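Local coordinates for protein putative enoyl-CoA hydratase/isomerase (PDB 4MI2) that probably isomerises a ring-epoxidised phenylacetyl-CoA in phenylacetate breakdown, as a member of the enoyl-CoA hydratase/isomerase (crotonase) family, at residues 49-61 against 199-211. Residues are numbered along the deposited sequence; the frame is centred on the assembly and turned at random.
Sequences GDPAVRAVVMSAA and ANSVAGRLAGGPT
Arg54 lays one face of its guanidinium over the carbonyl of Ala207, at the C-terminal end of helix 195-207, and turns its edge to Gly209 and to Thr211 at the start of the next helix. In that plane NE donates an almost straight bond to Thr211 OG1 (2.9 Å, 170°), while NH2 reaches Gly209 O at 3.0 Å. The chain bends at chi2 and chi3, folding the group back across Thr211, and the two edge bonds fix its rotation. NH2 also bonds Phe264 O, tying in the C-terminal tail. A water donates to Arg54 O and Leu206 O and accepts from Thr211 OG1, so this hydroxyl serves both guanidinium and water. Beyond this polar end the contact is mostly apolar: Ala55 CB meets Ala207 CB at 4.0 Å, and Val57 CB lies 3.9 Å from Ala203 CB. Asn200 OD1 sits against the fork between the two methyls of Val57, 3.5 Å from each, and CG2 also touches Ala199 CB. Small alanines let the helix axis approach the strand axis to 7.7 Å, nearly antiparallel at 170°. Strand 55-60 runs between strands 18-23 and 107-111 of the crotonase-fold sheet; helix 195-207 packs across one face of these strands, Ala207 reaching Val18 and Leu206 both Val108 and Leu171 of a second subunit.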
loop_
_atom_site.group_PDB
_atom_site.type_symbol
_atom_site.label_atom_id
_atom_site.label_comp_id
_atom_site.label_asym_id
_atom_site.label_seq_id
_atom_site.Cartn_x
_atom_site.Cartn_y
_atom_site.Cartn_z
ATOM N N GLY B 49 17.298 -21.309 -12.623
ATOM C CA GLY B 49 18.637 -21.414 -13.192
ATOM C C GLY B 49 18.645 -21.828 -14.652
ATOM O O GLY B 49 19.673 -21.751 -15.302
ATOM N N ASP B 50 17.497 -22.267 -15.160
ATOM C CA ASP B 50 17.366 -22.741 -16.536
ATOM C C ASP B 50 17.103 -21.561 -17.478
ATOM O O ASP B 50 16.032 -20.967 -17.428
ATOM C CB ASP B 50 16.219 -23.763 -16.619
ATOM C CG ASP B 50 16.132 -24.468 -17.979
ATOM O OD1 ASP B 50 16.646 -23.943 -18.989
ATOM O OD2 ASP B 50 15.532 -25.555 -18.039
ATOM N N PRO B 51 18.064 -21.237 -18.365
ATOM C CA PRO B 51 17.895 -20.066 -19.219
ATOM C C PRO B 51 16.869 -20.250 -20.344
ATOM O O PRO B 51 16.518 -19.282 -21.012
ATOM C CB PRO B 51 19.299 -19.846 -19.801
ATOM C CG PRO B 51 19.931 -21.197 -19.795
ATOM C CD PRO B 51 19.315 -21.967 -18.661
ATOM N N ALA B 52 16.395 -21.474 -20.550
ATOM C CA ALA B 52 15.320 -21.719 -21.506
ATOM C C ALA B 52 13.946 -21.398 -20.915
ATOM O O ALA B 52 12.967 -21.309 -21.647
ATOM C CB ALA B 52 15.357 -23.161 -21.978
ATOM N N VAL B 53 13.865 -21.220 -19.598
ATOM C CA VAL B 53 12.578 -20.979 -18.945
ATOM C C VAL B 53 12.147 -19.523 -19.149
ATOM O O VAL B 53 12.910 -18.607 -18.858
ATOM C CB VAL B 53 12.648 -21.336 -17.442
ATOM C CG1 VAL B 53 11.434 -20.806 -16.691
ATOM C CG2 VAL B 53 12.771 -22.844 -17.278
ATOM N N ARG B 54 10.938 -19.316 -19.670
ATOM C CA ARG B 54 10.438 -17.959 -19.949
ATOM C C ARG B 54 9.197 -17.599 -19.102
ATOM O O ARG B 54 8.756 -16.444 -19.066
ATOM C CB ARG B 54 10.192 -17.757 -21.465
ATOM C CG ARG B 54 11.218 -18.468 -22.359
ATOM C CD ARG B 54 11.605 -17.849 -23.711
ATOM N NE ARG B 54 10.812 -16.726 -24.219
ATOM C CZ ARG B 54 10.327 -16.611 -25.464
ATOM N NH1 ARG B 54 10.484 -17.577 -26.367
ATOM N NH2 ARG B 54 9.652 -15.516 -25.813
ATOM N N ALA B 55 8.651 -18.597 -18.417
ATOM C CA ALA B 55 7.574 -18.388 -17.442
ATOM C C ALA B 55 7.432 -19.637 -16.590
ATOM O O ALA B 55 7.856 -20.721 -16.990
ATOM C CB ALA B 55 6.250 -18.066 -18.131
ATOM N N VAL B 56 6.822 -19.464 -15.422
ATOM C CA VAL B 56 6.617 -20.544 -14.471
ATOM C C VAL B 56 5.137 -20.607 -14.105
ATOM O O VAL B 56 4.480 -19.574 -13.931
ATOM C CB VAL B 56 7.451 -20.328 -13.198
ATOM C CG1 VAL B 56 7.177 -21.410 -12.162
ATOM C CG2 VAL B 56 8.926 -20.286 -13.546
ATOM N N VAL B 57 4.613 -21.825 -14.010
ATOM C CA VAL B 57 3.265 -22.023 -13.515
ATOM C C VAL B 57 3.304 -23.018 -12.355
ATOM O O VAL B 57 3.862 -24.117 -12.455
ATOM C CB VAL B 57 2.254 -22.415 -14.624
ATOM C CG1 VAL B 57 2.742 -23.589 -15.456
ATOM C CG2 VAL B 57 0.876 -22.702 -14.029
ATOM N N MET B 58 2.722 -22.587 -11.246
ATOM C CA MET B 58 2.651 -23.361 -10.025
ATOM C C MET B 58 1.193 -23.820 -9.870
ATOM O O MET B 58 0.272 -23.009 -9.959
ATOM C CB MET B 58 3.100 -22.464 -8.865
ATOM C CG MET B 58 3.796 -23.148 -7.704
ATOM S SD MET B 58 5.035 -22.082 -6.898
ATOM C CE MET B 58 4.096 -20.573 -6.606
ATOM N N SER B 59 0.992 -25.126 -9.683
ATOM C CA SER B 59 -0.340 -25.689 -9.486
ATOM C C SER B 59 -0.298 -26.855 -8.508
ATOM O O SER B 59 0.761 -27.180 -7.974
ATOM C CB SER B 59 -0.940 -26.129 -10.833
ATOM O OG SER B 59 -0.145 -27.122 -11.448
ATOM N N ALA B 60 -1.458 -27.464 -8.260
ATOM C CA ALA B 60 -1.571 -28.535 -7.264
ATOM C C ALA B 60 -2.677 -29.546 -7.598
ATOM O O ALA B 60 -3.764 -29.171 -8.036
ATOM C CB ALA B 60 -1.804 -27.932 -5.892
ATOM N N ALA B 61 -2.387 -30.828 -7.377
ATOM C CA ALA B 61 -3.336 -31.910 -7.639
ATOM C C ALA B 61 -4.380 -32.032 -6.530
ATOM O O ALA B 61 -4.115 -31.710 -5.369
ATOM C CB ALA B 61 -2.589 -33.227 -7.789
ATOM N N ALA B 199 -4.374 -20.636 -15.722
ATOM C CA ALA B 199 -2.984 -20.332 -15.365
ATOM C C ALA B 199 -1.995 -20.770 -16.459
ATOM O O ALA B 199 -1.065 -20.033 -16.800
ATOM C CB ALA B 199 -2.629 -20.982 -14.040
ATOM N N ASN B 200 -2.205 -21.970 -16.999
ATOM C CA ASN B 200 -1.390 -22.482 -18.101
ATOM C C ASN B 200 -1.499 -21.618 -19.342
ATOM O O ASN B 200 -0.493 -21.392 -20.011
ATOM C CB ASN B 200 -1.765 -23.933 -18.443
ATOM C CG ASN B 200 -1.254 -24.929 -17.413
ATOM O OD1 ASN B 200 -0.315 -24.654 -16.673
ATOM N ND2 ASN B 200 -1.877 -26.091 -17.363
ATOM N N SER B 201 -2.702 -21.127 -19.649
ATOM C CA SER B 201 -2.876 -20.241 -20.808
ATOM C C SER B 201 -2.151 -18.929 -20.587
ATOM O O SER B 201 -1.464 -18.444 -21.480
ATOM C CB SER B 201 -4.349 -19.964 -21.101
ATOM O OG SER B 201 -5.053 -21.182 -21.259
ATOM N N VAL B 202 -2.316 -18.361 -19.396
ATOM C CA VAL B 202 -1.654 -17.112 -19.039
ATOM C C VAL B 202 -0.138 -17.290 -19.094
ATOM O O VAL B 202 0.552 -16.490 -19.723
ATOM C CB VAL B 202 -2.102 -16.601 -17.646
ATOM C CG1 VAL B 202 -1.204 -15.473 -17.153
ATOM C CG2 VAL B 202 -3.548 -16.128 -17.702
ATOM N N ALA B 203 0.370 -18.343 -18.453
ATOM C CA ALA B 203 1.808 -18.646 -18.469
ATOM C C ALA B 203 2.341 -18.846 -19.884
ATOM O O ALA B 203 3.446 -18.410 -20.199
ATOM C CB ALA B 203 2.106 -19.875 -17.627
ATOM N N GLY B 204 1.562 -19.519 -20.725
ATOM C CA GLY B 204 1.940 -19.742 -22.125
ATOM C C GLY B 204 2.061 -18.443 -22.900
ATOM O O GLY B 204 3.014 -18.258 -23.650
ATOM N N ARG B 205 1.103 -17.535 -22.702
ATOM C CA ARG B 205 1.128 -16.215 -23.349
ATOM C C ARG B 205 2.326 -15.382 -22.877
ATOM O O ARG B 205 3.027 -14.764 -23.678
ATOM C CB ARG B 205 -0.188 -15.458 -23.099
ATOM N N LEU B 206 2.578 -15.388 -21.577
ATOM C CA LEU B 206 3.761 -14.716 -21.019
ATOM C C LEU B 206 5.068 -15.322 -21.533
ATOM O O LEU B 206 6.045 -14.602 -21.755
ATOM C CB LEU B 206 3.744 -14.773 -19.486
ATOM C CG LEU B 206 2.653 -13.949 -18.785
ATOM C CD1 LEU B 206 2.605 -14.283 -17.302
ATOM C CD2 LEU B 206 2.877 -12.457 -18.988
ATOM N N ALA B 207 5.089 -16.644 -21.707
ATOM C CA ALA B 207 6.290 -17.321 -22.197
ATOM C C ALA B 207 6.630 -16.934 -23.635
ATOM O O ALA B 207 7.800 -16.892 -23.992
ATOM C CB ALA B 207 6.148 -18.825 -22.080
ATOM N N GLY B 208 5.615 -16.635 -24.447
ATOM C CA GLY B 208 5.828 -16.186 -25.837
ATOM C C GLY B 208 6.090 -14.685 -25.943
ATOM O O GLY B 208 6.240 -14.148 -27.043
ATOM N N GLY B 209 6.145 -14.005 -24.799
ATOM C CA GLY B 209 6.343 -12.562 -24.757
ATOM C C GLY B 209 7.795 -12.122 -24.630
ATOM O O GLY B 209 8.715 -12.940 -24.664
ATOM N N PRO B 210 8.006 -10.813 -24.469
ATOM C CA PRO B 210 9.351 -10.257 -24.363
ATOM C C PRO B 210 9.987 -10.535 -23.002
ATOM O O PRO B 210 10.010 -9.680 -22.125
ATOM C CB PRO B 210 9.130 -8.762 -24.609
ATOM C CG PRO B 210 7.706 -8.512 -24.211
ATOM C CD PRO B 210 6.966 -9.769 -24.539
ATOM N N THR B 211 10.513 -11.744 -22.855
ATOM C CA THR B 211 10.973 -12.258 -21.573
ATOM C C THR B 211 12.006 -11.353 -20.892
ATOM O O THR B 211 11.974 -11.208 -19.662
ATOM C CB THR B 211 11.547 -13.676 -21.755
ATOM O OG1 THR B 211 10.565 -14.498 -22.399
ATOM C CG2 THR B 211 11.948 -14.314 -20.396
HETATM O O HOH W 1 8.487 -14.375 -20.711
#